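Local coordinates for protein putative trimethylamine methyltransferase (Rhizobium meliloti, PDB 4YYC) that probably acts as a methyltransferase of the trimethylamine methyltransferase (MttB) family, at residues 69-75 against 295-299; 82-87 against 302-307; 110-115 against 350-354; 244-248 against 273-277. All blocks are in the same frame, centred on the assembly; numbering follows the deposited sequence.

Contact 1: residues 69-75 against 295-299; sequences VLEEIGI and AEVLA
Ala295 receives Leu70 and Val69 on the flank of helix 286-307, a helix that follows strand 269-277 in what is consistent with the TIM-barrel fold of this family. The local axes of helix 56-73 and helix 286-307 stand nearly perpendicular (88°), and the small alanine lets the branched side chains come in close. Leu70 divides its two methyls: CD2 lies 3.9 Å from Ala295 CB, while CD1 meets Leu298 CD1 at 3.8 Å, the two leucines crossing at about a right angle. Val69 turns CG1 anti to its own N (chi1 168°) and lays it 3.9 Å from the same Ala295 CB. One helical turn on, Ala299 offers its CB to Ile75, whose CG1 is 3.9 Å away. Ile75 starts strand 75-77 and suits both tasks, being beta-branched for the strand and apolar for the helix surface. Further out, Leu70 and Ala299 both rest on Phe101, and Val69 also packs on Ile436 of the second subunit. Gly74, at positive phi (84°), makes the turn from helix to strand, a backbone shape glycine adopts easily. Here the helix widens into a pi-type turn, Val69 O accepting Ile73 N and Gly74 N, each at 2.9 Å.

Contact 2: residues 82-87 against 302-307; sequences EALDLW and AFTQLI
Leu306 plants its CD1 methyl squarely over the six-membered ring of Trp87, 3.5 Å from the ring centroid and only 6° off the normal, a CH-pi contact. At the rim of the same indole, near its plane, Ala302 CB lies 3.8 Å from Trp87 CH2; the single methyl of an alanine suits this close approach. Phe303 sets its CD1 3.7 Å from Trp87 NE1, its ring inclined by 32° to the five-membered ring. With CG anti to its own N (chi1 -177°), Phe303 also carries CE1 to within 3.6 Å of Ala83 CB, and the short side chain of Ala83 lets the phenyl ring lie close against helix 81-90. Leu86 completes the tight packing, its CD1 3.6 Å from Ile307 CD1 and close to Phe303 CE1 as well. The local axes of 82-87 and 302-307 stand at a right angle, where helix 81-90 lies across the C-terminal part of helix 286-307. Phe77 and Phe101 meet Trp87 edge-to-face, and helix 105-109 touches it too. A serine in place of Trp87 would probably open a gap beneath Leu306 and leave Phe77 and Phe101 without the ring they pack against. The loose side belongs to Glu82, which is partly exposed. Only its OE2 comes near Ile307, 4.4 Å from CD1 of that residue; this oxygen is paired with Arg265, and OE1 with Lys261, in salt bridges.

Contact 3: residues 110-115 against 350-354; sequences LKTAPK and LGLPF
Leu110 and Leu350 present their carbonyl groups to each other through a water, and Ala113 and Gly351 repeat the arrangement through a second one; no direct hydrogen bond joins residues 110-115 to 350-354. The first water is hydrogen-bonded to Leu110 O at 2.8 Å and to Leu350 O at 2.7 Å. The second lies 2.7 Å from both Ala113 O and Gly351 O. Two carbonyl oxygens are both acceptors and cannot hydrogen-bond to each other, whereas a water can donate to each. Gly351 O also receives a CA-H...O contact from Lys115 CA, 3.4 Å long with 153° at the hydrogen, while the aliphatic start of the lysine chain lies alongside the same oxygen. Gly351 is the C-prime residue of a Schellman motif that closes helix 334-350, Leu352 N returning to Ala347 O. Its positive phi (90°) would press a side chain against Leu350 O, and a CB would also crowd Lys115 NZ, so glycine is the residue that fits. Farther along, the Pro353 ring sets CG 3.3 Å from Lys115 O.

On the inner side the contact turns apolar. Leu350, with CG anti to the backbone N (chi1 -176°), carries its methyls to Leu110 CD1, CD1 at 4.0 Å, and Leu352 brings CD2 to 3.7 Å from Ala113 CB. Beneath them runs helix 286-307: Leu110 and Leu352 both rest on Ala301, and Leu350 on Leu298. Strand 313-322 borders the same apolar group, Val313 on Ala113 and Phe315 on Leu350 and Leu352, while Leu314 meets Pro353 just ahead of strand 354-355.

Contact 4: residues 244-248 against 273-277; sequences INANS and SPFIL
Ser273 O is gripped by two N-H groups from opposite faces of its carbonyl plane: Asn245 ND2 at 3.2 Å, tilted 24° from that plane, and Ala246 N at 3.1 Å, well above it. Asn245 places its amide there with CG beside its own N (chi1 -69°), and the oxygen lies close to the amide plane. Ser273 N donates to Ile244 O at 2.9 Å; together with the Ala246 N bond, this makes Asn245 and Ser273 a parallel bridge pair. Past the bridge, side chain and water take over. Ser248 OG accepts Phe275 N at 3.1 Å and is hydrogen-bonded to Glu296 as well; a serine is small enough to lie against Pro274 while its CB packs 3.6 Å from Ile276 CG1. One water donates to both Ser248 O and Phe275 O. Asn245 ND2 also hydrogen-bonds an unidentified ligand, probably from the crystallisation liquor, so an alanine here would probably cost Ser273 O one of its donors and the ligand a polar partner. Strands 240-245 and 269-277, joined through helix 254-265, form a beta-alpha-beta unit. They pair here where strand 240-245 ends, consistent with the TIM barrel of this family, where sites lie at the C-terminal ends of the strands.

In the fold
Helix 286-307 joins the set: contacts 1 and 2 use successive parts of it, their centres 14 Å apart, and Ala299 O meets Trp87 CZ2 at 3.4 Å. Contact 3 packs against the same helix, with Leu298 CD2 3.7 Å from Leu350 CD1 and Gln305 OE1 2.7 Å from Thr112 OG1, a probable hydrogen bond. Contact 4 lies about 13 Å from contact 1, centre to centre, and is tied to it by the hydrogen bond of 2.6 Å between Glu296 OE1 and Ser248 OG. The Asn245 side chain is about 3 Å from the bound ligand and that of Glu296 about 10 Å, but this unidentified molecule, probably from the crystallisation liquor, does not define the active site.

Contact 1: residues 69-75 against 295-299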
loop_
_atom_site.group_PDB
_atom_site.type_symbol
_atom_site.label_atom_id
_atom_site.label_comp_id
_atom_site.label_asym_id
_atom_site.label_seq_id
_atom_site.Cartn_x
_atom_site.Cartn_y
_atom_site.Cartn_z
ATOM N N VAL A 69 -21.385 -12.267 22.591
ATOM C CA VAL A 69 -20.200 -12.345 23.462
ATOM C C VAL A 69 -20.404 -11.509 24.733
ATOM O O VAL A 69 -20.126 -11.972 25.849
ATOM C CB VAL A 69 -18.957 -11.864 22.693
ATOM C CG1 VAL A 69 -17.767 -11.637 23.630
ATOM C CG2 VAL A 69 -18.610 -12.857 21.580
ATOM N N LEU A 70 -20.869 -10.274 24.556
ATOM C CA LEU A 70 -21.030 -9.361 25.689
ATOM C C LEU A 70 -22.038 -9.867 26.724
ATOM O O LEU A 70 -21.881 -9.602 27.915
ATOM C CB LEU A 70 -21.452 -7.970 25.228
ATOM C CG LEU A 70 -20.336 -7.117 24.610
ATOM C CD1 LEU A 70 -20.937 -5.824 24.074
ATOM C CD2 LEU A 70 -19.224 -6.801 25.587
ATOM N N GLU A 71 -23.099 -10.530 26.258
ATOM C CA GLU A 71 -24.093 -11.060 27.174
ATOM C C GLU A 71 -23.661 -12.403 27.792
ATOM O O GLU A 71 -23.702 -12.559 29.003
ATOM C CB GLU A 71 -25.459 -11.178 26.509
ATOM C CG GLU A 71 -26.495 -11.658 27.514
ATOM C CD GLU A 71 -27.900 -11.758 26.988
ATOM O OE1 GLU A 71 -28.153 -11.589 25.769
ATOM O OE2 GLU A 71 -28.769 -12.022 27.841
ATOM N N GLU A 72 -23.281 -13.362 26.970
ATOM C CA GLU A 72 -22.975 -14.720 27.429
ATOM C C GLU A 72 -21.644 -14.879 28.123
ATOM O O GLU A 72 -21.538 -15.606 29.086
ATOM C CB GLU A 72 -23.022 -15.711 26.274
ATOM C CG GLU A 72 -24.391 -15.849 25.660
ATOM C CD GLU A 72 -24.430 -16.885 24.537
ATOM O OE1 GLU A 72 -23.369 -17.575 24.277
ATOM O OE2 GLU A 72 -25.511 -16.953 23.916
ATOM N N ILE A 73 -20.629 -14.203 27.622
ATOM C CA ILE A 73 -19.252 -14.376 28.111
ATOM C C ILE A 73 -18.889 -13.222 29.028
ATOM O O ILE A 73 -18.384 -13.456 30.122
ATOM C CB ILE A 73 -18.244 -14.493 26.947
ATOM C CG1 ILE A 73 -18.611 -15.714 26.099
ATOM C CG2 ILE A 73 -16.831 -14.595 27.497
ATOM C CD1 ILE A 73 -17.823 -15.830 24.816
ATOM N N GLY A 74 -19.163 -11.999 28.599
ATOM C CA GLY A 74 -18.880 -10.825 29.396
ATOM C C GLY A 74 -17.447 -10.349 29.262
ATOM O O GLY A 74 -16.641 -10.924 28.544
ATOM N N ILE A 75 -17.169 -9.260 29.945
ATOM C CA ILE A 75 -15.847 -8.633 29.942
ATOM C C ILE A 75 -15.423 -8.436 31.391
ATOM O O ILE A 75 -16.207 -7.972 32.208
ATOM C CB ILE A 75 -15.916 -7.270 29.249
ATOM C CG1 ILE A 75 -16.465 -7.392 27.817
ATOM C CG2 ILE A 75 -14.562 -6.584 29.273
ATOM C CD1 ILE A 75 -15.579 -8.087 26.815
ATOM N N ALA A 295 -16.608 -6.232 20.835
ATOM C CA ALA A 295 -17.069 -6.448 22.234
ATOM C C ALA A 295 -16.227 -5.653 23.226
ATOM O O ALA A 295 -16.764 -4.947 24.079
ATOM C CB ALA A 295 -17.036 -7.943 22.562
ATOM N N GLU A 296 -14.905 -5.706 23.087
ATOM C CA GLU A 296 -13.990 -4.996 23.994
ATOM C C GLU A 296 -14.207 -3.483 23.886
ATOM O O GLU A 296 -14.295 -2.807 24.898
ATOM C CB GLU A 296 -12.539 -5.353 23.712
ATOM C CG GLU A 296 -12.217 -6.780 24.023
ATOM C CD GLU A 296 -10.783 -7.167 23.776
ATOM O OE1 GLU A 296 -9.916 -6.296 23.476
ATOM O OE2 GLU A 296 -10.476 -8.381 23.874
ATOM N N VAL A 297 -14.316 -2.965 22.661
ATOM C CA VAL A 297 -14.531 -1.536 22.498
ATOM C C VAL A 297 -15.876 -1.087 23.011
ATOM O O VAL A 297 -15.970 -0.055 23.682
ATOM C CB VAL A 297 -14.284 -1.072 21.025
ATOM C CG1 VAL A 297 -14.785 0.366 20.848
ATOM C CG2 VAL A 297 -12.831 -1.257 20.633
ATOM N N LEU A 298 -16.928 -1.845 22.727
ATOM C CA LEU A 298 -18.230 -1.467 23.261
ATOM C C LEU A 298 -18.183 -1.299 24.789
ATOM O O LEU A 298 -18.701 -0.319 25.312
ATOM C CB LEU A 298 -19.306 -2.491 22.842
ATOM C CG LEU A 298 -19.820 -2.393 21.406
ATOM C CD1 LEU A 298 -20.597 -3.630 21.020
ATOM C CD2 LEU A 298 -20.695 -1.164 21.205
ATOM N N ALA A 299 -17.600 -2.255 25.487
ATOM C CA ALA A 299 -17.570 -2.213 26.951
ATOM C C ALA A 299 -16.692 -1.059 27.445
ATOM O O ALA A 299 -17.119 -0.278 28.299
ATOM C CB ALA A 299 -17.088 -3.534 27.474
#

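Contact 2: residues 82-87 against 302-307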
loop_
_atom_site.group_PDB
_atom_site.type_symbol
_atom_site.label_atom_id
_atom_site.label_comp_id
_atom_site.label_asym_id
_atom_site.label_seq_id
_atom_site.Cartn_x
_atom_site.Cartn_y
_atom_site.Cartn_z
ATOM N N GLU A 82 -15.227 0.354 41.987
ATOM C CA GLU A 82 -16.045 1.456 41.500
ATOM C C GLU A 82 -16.624 1.134 40.100
ATOM O O GLU A 82 -17.795 1.402 39.806
ATOM C CB GLU A 82 -15.221 2.728 41.456
ATOM C CG GLU A 82 -15.979 3.934 40.919
ATOM C CD GLU A 82 -15.111 5.172 40.720
ATOM O OE1 GLU A 82 -13.876 5.103 40.914
ATOM O OE2 GLU A 82 -15.706 6.232 40.374
ATOM N N ALA A 83 -15.801 0.562 39.249
ATOM C CA ALA A 83 -16.259 0.220 37.902
ATOM C C ALA A 83 -17.390 -0.785 37.959
ATOM O O ALA A 83 -18.362 -0.698 37.196
ATOM C CB ALA A 83 -15.103 -0.342 37.079
ATOM N N LEU A 84 -17.245 -1.789 38.827
ATOM C CA LEU A 84 -18.318 -2.784 38.973
ATOM C C LEU A 84 -19.615 -2.150 39.469
ATOM O O LEU A 84 -20.715 -2.526 39.019
ATOM C CB LEU A 84 -17.905 -3.942 39.878
ATOM C CG LEU A 84 -16.714 -4.773 39.435
ATOM C CD1 LEU A 84 -16.498 -5.924 40.407
ATOM C CD2 LEU A 84 -16.862 -5.273 38.013
ATOM N N ASP A 85 -19.508 -1.226 40.415
ATOM C CA ASP A 85 -20.686 -0.531 40.894
ATOM C C ASP A 85 -21.324 0.296 39.809
ATOM O O ASP A 85 -22.546 0.338 39.724
ATOM C CB ASP A 85 -20.399 0.365 42.097
ATOM C CG ASP A 85 -20.147 -0.405 43.359
ATOM O OD1 ASP A 85 -20.283 -1.654 43.397
ATOM O OD2 ASP A 85 -19.837 0.242 44.391
ATOM N N LEU A 86 -20.516 0.931 38.970
ATOM C CA LEU A 86 -21.071 1.720 37.865
ATOM C C LEU A 86 -21.856 0.853 36.889
ATOM O O LEU A 86 -22.926 1.230 36.426
ATOM C CB LEU A 86 -19.980 2.509 37.162
ATOM C CG LEU A 86 -19.451 3.685 37.948
ATOM C CD1 LEU A 86 -18.113 4.167 37.406
ATOM C CD2 LEU A 86 -20.465 4.817 37.959
ATOM N N TRP A 87 -21.323 -0.333 36.604
ATOM C CA TRP A 87 -21.957 -1.263 35.675
ATOM C C TRP A 87 -23.254 -1.823 36.258
ATOM O O TRP A 87 -24.250 -1.911 35.545
ATOM C CB TRP A 87 -20.984 -2.383 35.227
ATOM C CG TRP A 87 -20.096 -1.939 34.106
ATOM C CD1 TRP A 87 -18.732 -1.833 34.103
ATOM C CD2 TRP A 87 -20.535 -1.471 32.819
ATOM N NE1 TRP A 87 -18.301 -1.382 32.884
ATOM C CE2 TRP A 87 -19.387 -1.115 32.088
ATOM C CE3 TRP A 87 -21.800 -1.307 32.222
ATOM C CZ2 TRP A 87 -19.472 -0.634 30.780
ATOM C CZ3 TRP A 87 -21.872 -0.822 30.931
ATOM C CH2 TRP A 87 -20.704 -0.480 30.237
ATOM N N ALA A 302 -18.121 2.428 26.364
ATOM C CA ALA A 302 -19.333 2.767 27.133
ATOM C C ALA A 302 -18.998 3.118 28.562
ATOM O O ALA A 302 -19.644 4.012 29.132
ATOM C CB ALA A 302 -20.317 1.609 27.102
ATOM N N PHE A 303 -17.986 2.455 29.129
ATOM C CA PHE A 303 -17.517 2.788 30.464
ATOM C C PHE A 303 -17.180 4.267 30.616
ATOM O O PHE A 303 -17.510 4.900 31.647
ATOM C CB PHE A 303 -16.310 1.932 30.830
ATOM C CG PHE A 303 -15.823 2.175 32.245
ATOM C CD1 PHE A 303 -16.599 1.835 33.332
ATOM C CD2 PHE A 303 -14.640 2.826 32.451
ATOM C CE1 PHE A 303 -16.140 2.108 34.640
ATOM C CE2 PHE A 303 -14.154 3.087 33.734
ATOM C CZ PHE A 303 -14.900 2.727 34.817
ATOM N N THR A 304 -16.564 4.859 29.615
ATOM C CA THR A 304 -16.212 6.292 29.716
ATOM C C THR A 304 -17.464 7.175 29.931
ATOM O O THR A 304 -17.404 8.174 30.644
ATOM C CB THR A 304 -15.412 6.808 28.502
ATOM O OG1 THR A 304 -16.262 6.811 27.341
ATOM C CG2 THR A 304 -14.115 5.993 28.296
ATOM N N GLN A 305 -18.594 6.746 29.360
ATOM C CA GLN A 305 -19.830 7.522 29.449
ATOM C C GLN A 305 -20.474 7.340 30.808
ATOM O O GLN A 305 -21.235 8.203 31.241
ATOM C CB GLN A 305 -20.812 7.160 28.316
ATOM C CG GLN A 305 -20.245 7.276 26.901
ATOM C CD GLN A 305 -19.750 8.655 26.622
ATOM O OE1 GLN A 305 -20.568 9.613 26.531
ATOM N NE2 GLN A 305 -18.424 8.818 26.515
ATOM N N LEU A 306 -20.172 6.222 31.478
ATOM C CA LEU A 306 -20.607 6.034 32.865
ATOM C C LEU A 306 -19.905 6.963 33.826
ATOM O O LEU A 306 -20.452 7.306 34.903
ATOM C CB LEU A 306 -20.493 4.579 33.306
ATOM C CG LEU A 306 -21.332 3.555 32.537
ATOM C CD1 LEU A 306 -21.010 2.185 33.080
ATOM C CD2 LEU A 306 -22.796 3.841 32.628
ATOM N N ILE A 307 -18.678 7.332 33.498
ATOM C CA ILE A 307 -17.934 8.321 34.266
ATOM C C ILE A 307 -18.437 9.719 33.944
ATOM O O ILE A 307 -18.749 10.443 34.886
ATOM C CB ILE A 307 -16.425 8.200 34.027
ATOM C CG1 ILE A 307 -15.922 6.826 34.518
ATOM C CG2 ILE A 307 -15.660 9.364 34.669
ATOM C CD1 ILE A 307 -15.868 6.660 36.026
#

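Contact 3: residues 110-115 against 350-354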
loop_
_atom_site.group_PDB
_atom_site.type_symbol
_atom_site.label_atom_id
_atom_site.label_comp_id
_atom_site.label_asym_id
_atom_site.label_seq_id
_atom_site.Cartn_x
_atom_site.Cartn_y
_atom_site.Cartn_z
ATOM N N LEU A 110 -23.387 4.674 24.520
ATOM C CA LEU A 110 -22.481 5.421 23.645
ATOM C C LEU A 110 -23.159 6.488 22.810
ATOM O O LEU A 110 -22.475 7.274 22.158
ATOM C CB LEU A 110 -21.730 4.453 22.738
ATOM C CG LEU A 110 -20.552 3.833 23.506
ATOM C CD1 LEU A 110 -19.995 2.619 22.777
ATOM C CD2 LEU A 110 -19.445 4.841 23.765
ATOM N N LYS A 111 -24.483 6.586 22.882
ATOM C CA LYS A 111 -25.146 7.657 22.180
ATOM C C LYS A 111 -24.736 9.049 22.596
ATOM O O LYS A 111 -24.868 10.001 21.804
ATOM C CB LYS A 111 -26.673 7.514 22.298
ATOM C CG LYS A 111 -27.157 6.336 21.505
ATOM C CD LYS A 111 -28.616 6.186 21.770
ATOM C CE LYS A 111 -29.341 5.598 20.597
ATOM N NZ LYS A 111 -30.773 5.850 20.834
ATOM N N THR A 112 -24.265 9.195 23.819
ATOM C CA THR A 112 -23.743 10.458 24.293
ATOM C C THR A 112 -22.315 10.793 23.861
ATOM O O THR A 112 -21.870 11.910 24.079
ATOM C CB THR A 112 -23.876 10.572 25.827
ATOM O OG1 THR A 112 -23.271 9.443 26.450
ATOM C CG2 THR A 112 -25.292 10.654 26.241
ATOM N N ALA A 113 -21.585 9.844 23.278
ATOM C CA ALA A 113 -20.199 10.090 22.920
ATOM C C ALA A 113 -20.177 10.916 21.625
ATOM O O ALA A 113 -20.985 10.675 20.730
ATOM C CB ALA A 113 -19.454 8.760 22.730
ATOM N N PRO A 114 -19.283 11.903 21.530
ATOM C CA PRO A 114 -19.236 12.712 20.287
ATOM C C PRO A 114 -18.677 11.935 19.095
ATOM O O PRO A 114 -17.691 11.207 19.237
ATOM C CB PRO A 114 -18.317 13.886 20.681
ATOM C CG PRO A 114 -17.423 13.277 21.742
ATOM C CD PRO A 114 -18.311 12.369 22.535
ATOM N N LYS A 115 -19.335 12.063 17.932
ATOM C CA LYS A 115 -18.832 11.459 16.711
ATOM C C LYS A 115 -17.551 12.103 16.283
ATOM O O LYS A 115 -16.744 11.453 15.633
ATOM C CB LYS A 115 -19.817 11.624 15.561
ATOM C CG LYS A 115 -21.021 10.721 15.638
ATOM C CD LYS A 115 -21.503 10.452 14.192
ATOM C CE LYS A 115 -22.936 9.991 14.062
ATOM N NZ LYS A 115 -23.525 9.301 15.237
ATOM N N LEU A 350 -20.849 2.505 14.726
ATOM C CA LEU A 350 -20.978 2.774 16.153
ATOM C C LEU A 350 -21.024 4.275 16.455
ATOM O O LEU A 350 -21.684 4.686 17.415
ATOM C CB LEU A 350 -19.881 2.061 16.930
ATOM C CG LEU A 350 -19.947 2.178 18.446
ATOM C CD1 LEU A 350 -21.280 1.767 19.042
ATOM C CD2 LEU A 350 -18.842 1.323 19.021
ATOM N N GLY A 351 -20.423 5.104 15.626
ATOM C CA GLY A 351 -20.364 6.537 15.785
ATOM C C GLY A 351 -19.194 7.091 16.573
ATOM O O GLY A 351 -19.328 8.139 17.185
ATOM N N LEU A 352 -18.079 6.359 16.618
ATOM C CA LEU A 352 -16.884 6.823 17.312
ATOM C C LEU A 352 -15.752 7.045 16.339
ATOM O O LEU A 352 -15.565 6.257 15.392
ATOM C CB LEU A 352 -16.406 5.794 18.353
ATOM C CG LEU A 352 -17.423 5.414 19.442
ATOM C CD1 LEU A 352 -16.806 4.392 20.380
ATOM C CD2 LEU A 352 -17.947 6.622 20.160
ATOM N N PRO A 353 -14.953 8.104 16.569
ATOM C CA PRO A 353 -13.715 8.198 15.789
ATOM C C PRO A 353 -12.824 6.959 15.958
ATOM O O PRO A 353 -12.848 6.323 16.998
ATOM C CB PRO A 353 -13.024 9.452 16.356
ATOM C CG PRO A 353 -14.075 10.175 17.087
ATOM C CD PRO A 353 -15.030 9.138 17.613
ATOM N N PHE A 354 -12.078 6.620 14.911
ATOM C CA PHE A 354 -11.408 5.336 14.781
ATOM C C PHE A 354 -9.880 5.536 14.767
ATOM O O PHE A 354 -9.367 6.423 14.093
ATOM C CB PHE A 354 -11.887 4.685 13.463
ATOM C CG PHE A 354 -11.266 3.376 13.191
ATOM C CD1 PHE A 354 -11.418 2.329 14.061
ATOM C CD2 PHE A 354 -10.527 3.195 12.040
ATOM C CE1 PHE A 354 -10.822 1.097 13.809
ATOM C CE2 PHE A 354 -9.923 1.987 11.775
ATOM C CZ PHE A 354 -10.092 0.918 12.654
HETATM O O HOH W 1 -22.263 6.220 19.534
HETATM O O HOH W 2 -21.434 8.904 18.735
#

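Contact 4: residues 244-248 against 273-277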
loop_
_atom_site.group_PDB
_atom_site.type_symbol
_atom_site.label_atom_id
_atom_site.label_comp_id
_atom_site.label_asym_id
_atom_site.label_seq_id
_atom_site.Cartn_x
_atom_site.Cartn_y
_atom_site.Cartn_z
ATOM N N ILE A 244 -5.847 3.945 26.192
ATOM C CA ILE A 244 -6.485 3.069 27.183
ATOM C C ILE A 244 -6.571 1.671 26.556
ATOM O O ILE A 244 -7.524 1.365 25.810
ATOM C CB ILE A 244 -7.883 3.593 27.613
ATOM C CG1 ILE A 244 -7.791 5.055 28.111
ATOM C CG2 ILE A 244 -8.502 2.628 28.640
ATOM C CD1 ILE A 244 -6.931 5.258 29.349
ATOM N N ASN A 245 -5.559 0.844 26.771
ATOM C CA ASN A 245 -5.585 -0.485 26.225
ATOM C C ASN A 245 -6.487 -1.434 27.005
ATOM O O ASN A 245 -6.623 -1.310 28.226
ATOM C CB ASN A 245 -4.196 -1.079 26.167
ATOM C CG ASN A 245 -3.302 -0.391 25.149
ATOM O OD1 ASN A 245 -2.331 0.270 25.526
ATOM N ND2 ASN A 245 -3.594 -0.561 23.867
ATOM N N ALA A 246 -7.121 -2.360 26.297
ATOM C CA ALA A 246 -7.646 -3.568 26.890
ATOM C C ALA A 246 -6.508 -4.555 26.981
ATOM O O ALA A 246 -5.616 -4.588 26.105
ATOM C CB ALA A 246 -8.761 -4.175 26.071
ATOM N N ASN A 247 -6.559 -5.370 28.009
ATOM C CA ASN A 247 -5.716 -6.547 28.123
ATOM C C ASN A 247 -6.432 -7.687 27.417
ATOM O O ASN A 247 -7.035 -8.558 28.015
ATOM C CB ASN A 247 -5.444 -6.871 29.592
ATOM C CG ASN A 247 -4.442 -7.989 29.754
ATOM O OD1 ASN A 247 -3.773 -8.398 28.793
ATOM N ND2 ASN A 247 -4.350 -8.521 30.973
ATOM N N SER A 248 -6.398 -7.648 26.098
ATOM C CA SER A 248 -7.147 -8.601 25.303
ATOM C C SER A 248 -6.588 -10.008 25.572
ATOM O O SER A 248 -5.361 -10.126 25.672
ATOM C CB SER A 248 -7.029 -8.242 23.818
ATOM O OG SER A 248 -7.364 -6.853 23.628
ATOM N N SER A 273 -8.460 0.709 23.150
ATOM C CA SER A 273 -7.719 -0.038 22.151
ATOM C C SER A 273 -7.431 -1.473 22.587
ATOM O O SER A 273 -6.507 -1.738 23.366
ATOM C CB SER A 273 -6.365 0.670 21.846
ATOM O OG SER A 273 -6.593 1.994 21.356
ATOM N N PRO A 274 -8.195 -2.436 22.066
ATOM C CA PRO A 274 -7.764 -3.819 22.105
ATOM C C PRO A 274 -6.313 -3.930 21.638
ATOM O O PRO A 274 -5.904 -3.207 20.719
ATOM C CB PRO A 274 -8.738 -4.490 21.128
ATOM C CG PRO A 274 -9.990 -3.685 21.291
ATOM C CD PRO A 274 -9.529 -2.278 21.442
ATOM N N PHE A 275 -5.550 -4.803 22.265
ATOM C CA PHE A 275 -4.163 -5.040 21.888
ATOM C C PHE A 275 -4.039 -6.501 21.503
ATOM O O PHE A 275 -3.966 -7.378 22.377
ATOM C CB PHE A 275 -3.241 -4.703 23.052
ATOM C CG PHE A 275 -1.783 -4.776 22.696
ATOM C CD1 PHE A 275 -1.157 -3.680 22.115
ATOM C CD2 PHE A 275 -1.074 -5.941 22.876
ATOM C CE1 PHE A 275 0.180 -3.739 21.739
ATOM C CE2 PHE A 275 0.283 -6.017 22.518
ATOM C CZ PHE A 275 0.893 -4.915 21.952
ATOM N N ILE A 276 -4.046 -6.752 20.203
ATOM C CA ILE A 276 -4.275 -8.080 19.700
ATOM C C ILE A 276 -3.235 -8.552 18.700
ATOM O O ILE A 276 -2.871 -7.822 17.776
ATOM C CB ILE A 276 -5.662 -8.166 19.105
ATOM C CG1 ILE A 276 -6.664 -8.241 20.279
ATOM C CG2 ILE A 276 -5.880 -9.338 18.174
ATOM C CD1 ILE A 276 -8.047 -7.989 19.793
ATOM N N LEU A 277 -2.724 -9.756 18.958
ATOM C CA LEU A 277 -2.076 -10.565 17.954
ATOM C C LEU A 277 -3.044 -11.710 17.655
ATOM O O LEU A 277 -3.306 -12.561 18.529
ATOM C CB LEU A 277 -0.760 -11.110 18.478
ATOM C CG LEU A 277 0.258 -10.026 18.874
ATOM C CD1 LEU A 277 1.499 -10.726 19.401
ATOM C CD2 LEU A 277 0.580 -9.153 17.668
HETATM O O HOH W 3 -3.425 -8.087 25.033
#